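PDB 3ING: homoserine dehydrogenase from Thermoplasma acidophilum, which probably catalyses the NADPH-dependent reduction of aspartate semialdehyde to homoserine, on the route to threonine and methionine. Local coordinates for residues Ala116-Leu121 against Ala215-Ile220. Sequence-based numbering, arbitrary orientation.
With NDP (NADPH dihydro-nicotinamide-adenine-dinucleotide phosphate), chain C.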
ATOM      1  N   ALA A 116     -17.789   4.774  -2.565  1.00 21.77           N
ATOM      2  CA  ALA A 116     -17.018   5.783  -3.331  1.00 21.39           C
ATOM      3  C   ALA A 116     -17.550   7.195  -3.081  1.00 19.31           C
ATOM      4  O   ALA A 116     -16.890   8.185  -3.398  1.00 20.46           O
ATOM      5  CB  ALA A 116     -17.127   5.478  -4.884  1.00 19.40           C
ATOM      6  N   ASN A 117     -18.754   7.272  -2.544  1.00 20.75           N
ATOM      7  CA  ASN A 117     -19.424   8.540  -2.285  1.00 19.50           C
ATOM      8  C   ASN A 117     -18.857   9.143  -0.990  1.00 20.51           C
ATOM      9  O   ASN A 117     -18.785   8.468   0.021  1.00 21.68           O
ATOM     10  CB  ASN A 117     -20.942   8.283  -2.252  1.00 20.88           C
ATOM     11  CG  ASN A 117     -21.768   9.501  -1.797  1.00 23.67           C
ATOM     12  OD1 ASN A 117     -21.332  10.242  -0.961  1.00 26.47           O
ATOM     13  ND2 ASN A 117     -22.969   9.650  -2.327  1.00 21.98           N
ATOM     14  N   LYS A 118     -18.432  10.413  -1.056  1.00 20.26           N
ATOM     15  CA  LYS A 118     -17.752  11.103   0.038  1.00 23.98           C
ATOM     16  C   LYS A 118     -18.666  11.871   0.966  1.00 24.26           C
ATOM     17  O   LYS A 118     -18.236  12.277   2.053  1.00 24.18           O
ATOM     18  CB  LYS A 118     -16.757  12.101  -0.560  1.00 24.48           C
ATOM     19  CG  LYS A 118     -15.824  11.389  -1.517  1.00 32.30           C
ATOM     20  CD  LYS A 118     -15.176  12.302  -2.528  1.00 37.55           C
ATOM     21  CE  LYS A 118     -14.796  11.487  -3.784  1.00 37.47           C
ATOM     22  NZ  LYS A 118     -14.259  12.349  -4.875  1.00 38.96           N
ATOM     23  N   SER A 119     -19.908  12.106   0.550  1.00 20.27           N
ATOM     24  CA  SER A 119     -20.768  13.062   1.291  1.00 22.25           C
ATOM     25  C   SER A 119     -21.297  12.539   2.626  1.00 22.52           C
ATOM     26  O   SER A 119     -21.401  13.276   3.606  1.00 23.06           O
ATOM     27  CB  SER A 119     -21.943  13.461   0.419  1.00 25.55           C
ATOM     28  OG  SER A 119     -22.719  14.464   1.048  1.00 25.12           O
ATOM     29  N   GLY A 120     -21.673  11.271   2.663  1.00 21.92           N
ATOM     30  CA  GLY A 120     -22.134  10.672   3.919  1.00 22.04           C
ATOM     31  C   GLY A 120     -21.064  10.762   4.977  1.00 20.90           C
ATOM     32  O   GLY A 120     -21.287  11.297   6.020  1.00 19.69           O
ATOM     33  N   LEU A 121     -19.859  10.277   4.666  1.00 20.77           N
ATOM     34  CA  LEU A 121     -18.767  10.292   5.624  1.00 20.92           C
ATOM     35  C   LEU A 121     -18.284  11.686   5.951  1.00 20.59           C
ATOM     36  O   LEU A 121     -17.835  11.934   7.052  1.00 22.03           O
ATOM     37  CB  LEU A 121     -17.599   9.449   5.088  1.00 19.30           C
ATOM     38  CG  LEU A 121     -17.878   7.948   4.950  1.00 21.72           C
ATOM     39  CD1 LEU A 121     -16.740   7.228   4.234  1.00 18.79           C
ATOM     40  CD2 LEU A 121     -18.188   7.320   6.335  1.00 20.48           C
ATOM     41  N   ALA A 215     -12.554  19.265   0.298  1.00 20.89           N
ATOM     42  CA  ALA A 215     -12.942  19.430   1.687  1.00 22.09           C
ATOM     43  C   ALA A 215     -13.502  18.142   2.244  1.00 21.54           C
ATOM     44  O   ALA A 215     -13.146  17.777   3.340  1.00 20.81           O
ATOM     45  CB  ALA A 215     -13.935  20.569   1.880  1.00 20.53           C
ATOM     46  N   ARG A 216     -14.375  17.470   1.494  1.00 22.37           N
ATOM     47  CA  ARG A 216     -14.973  16.225   1.944  1.00 22.65           C
ATOM     48  C   ARG A 216     -13.888  15.201   2.185  1.00 21.84           C
ATOM     49  O   ARG A 216     -13.893  14.491   3.176  1.00 20.83           O
ATOM     50  CB  ARG A 216     -15.991  15.691   0.919  1.00 23.87           C
ATOM     51  CG  ARG A 216     -17.280  16.535   0.817  1.00 22.81           C
ATOM     52  CD  ARG A 216     -18.012  16.094  -0.433  1.00 21.67           C
ATOM     53  NE  ARG A 216     -19.274  16.801  -0.610  1.00 26.61           N
ATOM     54  CZ  ARG A 216     -19.793  17.094  -1.809  1.00 28.31           C
ATOM     55  NH1 ARG A 216     -19.124  16.851  -2.947  1.00 26.30           N
ATOM     56  NH2 ARG A 216     -20.923  17.735  -1.873  1.00 28.91           N
ATOM     57  N   LYS A 217     -12.934  15.138   1.268  1.00 23.26           N
ATOM     58  CA  LYS A 217     -11.845  14.179   1.388  1.00 20.35           C
ATOM     59  C   LYS A 217     -11.046  14.483   2.648  1.00 20.99           C
ATOM     60  O   LYS A 217     -10.618  13.579   3.325  1.00 22.19           O
ATOM     61  CB  LYS A 217     -10.943  14.205   0.137  1.00 18.90           C
ATOM     62  CG  LYS A 217     -11.639  13.795  -1.132  1.00 24.12           C
ATOM     63  CD  LYS A 217     -10.699  13.840  -2.341  1.00 26.40           C
ATOM     64  CE  LYS A 217     -11.439  13.396  -3.614  1.00 25.60           C
ATOM     65  NZ  LYS A 217     -11.750  11.950  -3.654  1.00 34.06           N
ATOM     66  N   SER A 218     -10.885  15.759   2.987  1.00 21.22           N
ATOM     67  CA  SER A 218     -10.070  16.121   4.118  1.00 20.06           C
ATOM     68  C   SER A 218     -10.693  15.694   5.438  1.00 21.40           C
ATOM     69  O   SER A 218      -9.959  15.417   6.398  1.00 20.51           O
ATOM     70  CB  SER A 218      -9.764  17.640   4.144  1.00 22.94           C
ATOM     71  OG  SER A 218     -10.873  18.456   4.544  1.00 17.60           O
ATOM     72  N   VAL A 219     -12.035  15.670   5.485  1.00 23.48           N
ATOM     73  CA  VAL A 219     -12.788  15.224   6.681  1.00 23.07           C
ATOM     74  C   VAL A 219     -12.553  13.739   6.878  1.00 23.38           C
ATOM     75  O   VAL A 219     -12.279  13.286   7.970  1.00 20.01           O
ATOM     76  CB  VAL A 219     -14.295  15.463   6.554  1.00 19.87           C
ATOM     77  CG1 VAL A 219     -15.054  14.816   7.707  1.00 22.28           C
ATOM     78  CG2 VAL A 219     -14.591  16.957   6.463  1.00 16.99           C
ATOM     79  N   ILE A 220     -12.710  12.988   5.811  1.00 21.75           N
ATOM     80  CA  ILE A 220     -12.537  11.543   5.858  1.00 20.61           C
ATOM     81  C   ILE A 220     -11.112  11.220   6.305  1.00 21.88           C
ATOM     82  O   ILE A 220     -10.901  10.363   7.170  1.00 19.08           O
ATOM     83  CB  ILE A 220     -12.881  10.895   4.488  1.00 21.49           C
ATOM     84  CG1 ILE A 220     -14.338  11.175   4.154  1.00 20.41           C
ATOM     85  CG2 ILE A 220     -12.539   9.337   4.483  1.00 18.67           C
ATOM     86  CD1 ILE A 220     -14.732  10.819   2.740  1.00 16.59           C
TER
HETATM   87  PA  NDP C 326     -22.203   9.586 -12.135  1.00 23.13           P
HETATM   88  O1A NDP C 326     -21.530   9.278 -13.411  1.00 20.48           O
HETATM   89  O2A NDP C 326     -23.034  10.813 -12.103  1.00 20.11           O
HETATM   90  O5B NDP C 326     -23.151   8.362 -11.694  1.00 21.40           O
HETATM   91  C5B NDP C 326     -24.029   8.367 -10.587  1.00 22.01           C
HETATM   92  C4B NDP C 326     -24.938   7.148 -10.630  1.00 22.11           C
HETATM   93  O4B NDP C 326     -25.888   7.178  -9.596  1.00 23.09           O
HETATM   94  C3B NDP C 326     -25.785   7.108 -11.909  1.00 20.62           C
HETATM   95  O3B NDP C 326     -26.155   5.776 -12.230  1.00 21.58           O
HETATM   96  C2B NDP C 326     -26.994   7.893 -11.527  1.00 19.44           C
HETATM   97  O2B NDP C 326     -28.133   7.611 -12.291  1.00 24.11           O
HETATM   98  C1B NDP C 326     -27.196   7.367 -10.131  1.00 18.91           C
HETATM   99  N9A NDP C 326     -27.944   8.245  -9.240  1.00 23.58           N
HETATM  100  C8A NDP C 326     -28.034   9.609  -9.193  1.00 26.33           C
HETATM  101  N7A NDP C 326     -28.818   9.935  -8.117  1.00 23.13           N
HETATM  102  C5A NDP C 326     -29.199   8.801  -7.511  1.00 26.50           C
HETATM  103  C6A NDP C 326     -30.004   8.605  -6.408  1.00 28.98           C
HETATM  104  N6A NDP C 326     -30.279   9.614  -5.586  1.00 41.16           N
HETATM  105  N1A NDP C 326     -30.189   7.320  -6.041  1.00 25.79           N
HETATM  106  C2A NDP C 326     -29.673   6.244  -6.734  1.00 29.38           C
HETATM  107  N3A NDP C 326     -28.860   6.421  -7.838  1.00 27.05           N
HETATM  108  C4A NDP C 326     -28.651   7.724  -8.188  1.00 22.86           C
HETATM  109  O3  NDP C 326     -21.118   9.655 -10.952  1.00 14.44           O
HETATM  110  PN  NDP C 326     -19.675   8.945 -10.936  1.00 19.47           P
HETATM  111  O1N NDP C 326     -18.717   9.769 -11.732  1.00 22.62           O
HETATM  112  O2N NDP C 326     -19.894   7.506 -11.281  1.00 19.22           O
HETATM  113  O5D NDP C 326     -19.227   9.076  -9.381  1.00 21.32           O
HETATM  114  C5D NDP C 326     -19.967   8.264  -8.469  1.00 22.36           C
HETATM  115  C4D NDP C 326     -19.454   8.514  -7.055  1.00 23.30           C
HETATM  116  O4D NDP C 326     -18.089   8.160  -7.026  1.00 22.88           O
HETATM  117  C3D NDP C 326     -19.512   9.955  -6.625  1.00 20.76           C
HETATM  118  O3D NDP C 326     -20.003  10.123  -5.289  1.00 18.82           O
HETATM  119  C2D NDP C 326     -18.086  10.448  -6.779  1.00 20.15           C
HETATM  120  O2D NDP C 326     -17.776  11.507  -5.914  1.00 20.22           O
HETATM  121  C1D NDP C 326     -17.305   9.196  -6.455  1.00 18.29           C
HETATM  122  N1N NDP C 326     -15.949   9.200  -6.976  1.00 18.16           N
HETATM  123  C2N NDP C 326     -15.744   9.368  -8.320  1.00 20.41           C
HETATM  124  C3N NDP C 326     -14.479   9.561  -8.856  1.00 24.90           C
HETATM  125  C7N NDP C 326     -14.321   9.589 -10.329  1.00 27.90           C
HETATM  126  O7N NDP C 326     -13.160   9.039 -10.823  1.00 34.74           O
HETATM  127  N7N NDP C 326     -15.287   9.999 -11.140  1.00 26.05           N
HETATM  128  C4N NDP C 326     -13.230   9.251  -8.039  1.00 25.56           C
HETATM  129  C5N NDP C 326     -13.571   9.042  -6.590  1.00 19.13           C
HETATM  130  C6N NDP C 326     -14.885   9.005  -6.130  1.00 17.90           C
HETATM  131  P2B NDP C 326     -28.163   7.683 -13.893  1.00 35.51           P
HETATM  132  O1X NDP C 326     -29.640   7.523 -14.132  1.00 36.04           O
HETATM  133  O2X NDP C 326     -27.196   6.659 -14.558  1.00 27.68           O
HETATM  134  O3X NDP C 326     -27.691   9.070 -14.198  1.00 20.80           O
HETATM  135  O   HOH W   1     -21.403  17.280   1.078  1.00 44.51           O
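Lys118 and Lys217 meet beside the nicotinamide of NADPH. Asn117, ahead of the turn into a helix, accepts a capping bond from Ser119 N on its OD1 (2.8 Å), while its CA lies against the ribose hydroxyl O3D. Lys118 sends an extended chain out to the cofactor, its CE 3.4 Å from NDP C6N, and its CB rests on Arg216 CB. Lys217, the predicted proton donor, bends at its last torsion (chi4 -71°), bringing its NZ to 2.8 Å from Lys118 NZ, two donors with no bond between them; Asp213 forms a salt bridge with Lys118, and Thr144 O accepts from Lys217. Replacing Lys118 by an alanine is likely to cost Asp213 this salt bridge and open a gap between the nicotinamide and Lys217. Ser119 suits a polar junction: its OG is hydrogen-bonded with Ser93 O and takes a hydrogen from a water, which accepts from Arg216 NE (2.8 Å) in the guanidinium plane; Asp207 pairs with that arginine. Leu121 turns its CB toward Ile220, 3.8 Å from CG1, and also touches Ile128 and Met129, an apolar setting that suits a leucine. Lys118 and the first turn of helix 119-135, which follows strand 112-115 of the Rossmann-type sheet, pack against helix 212-226.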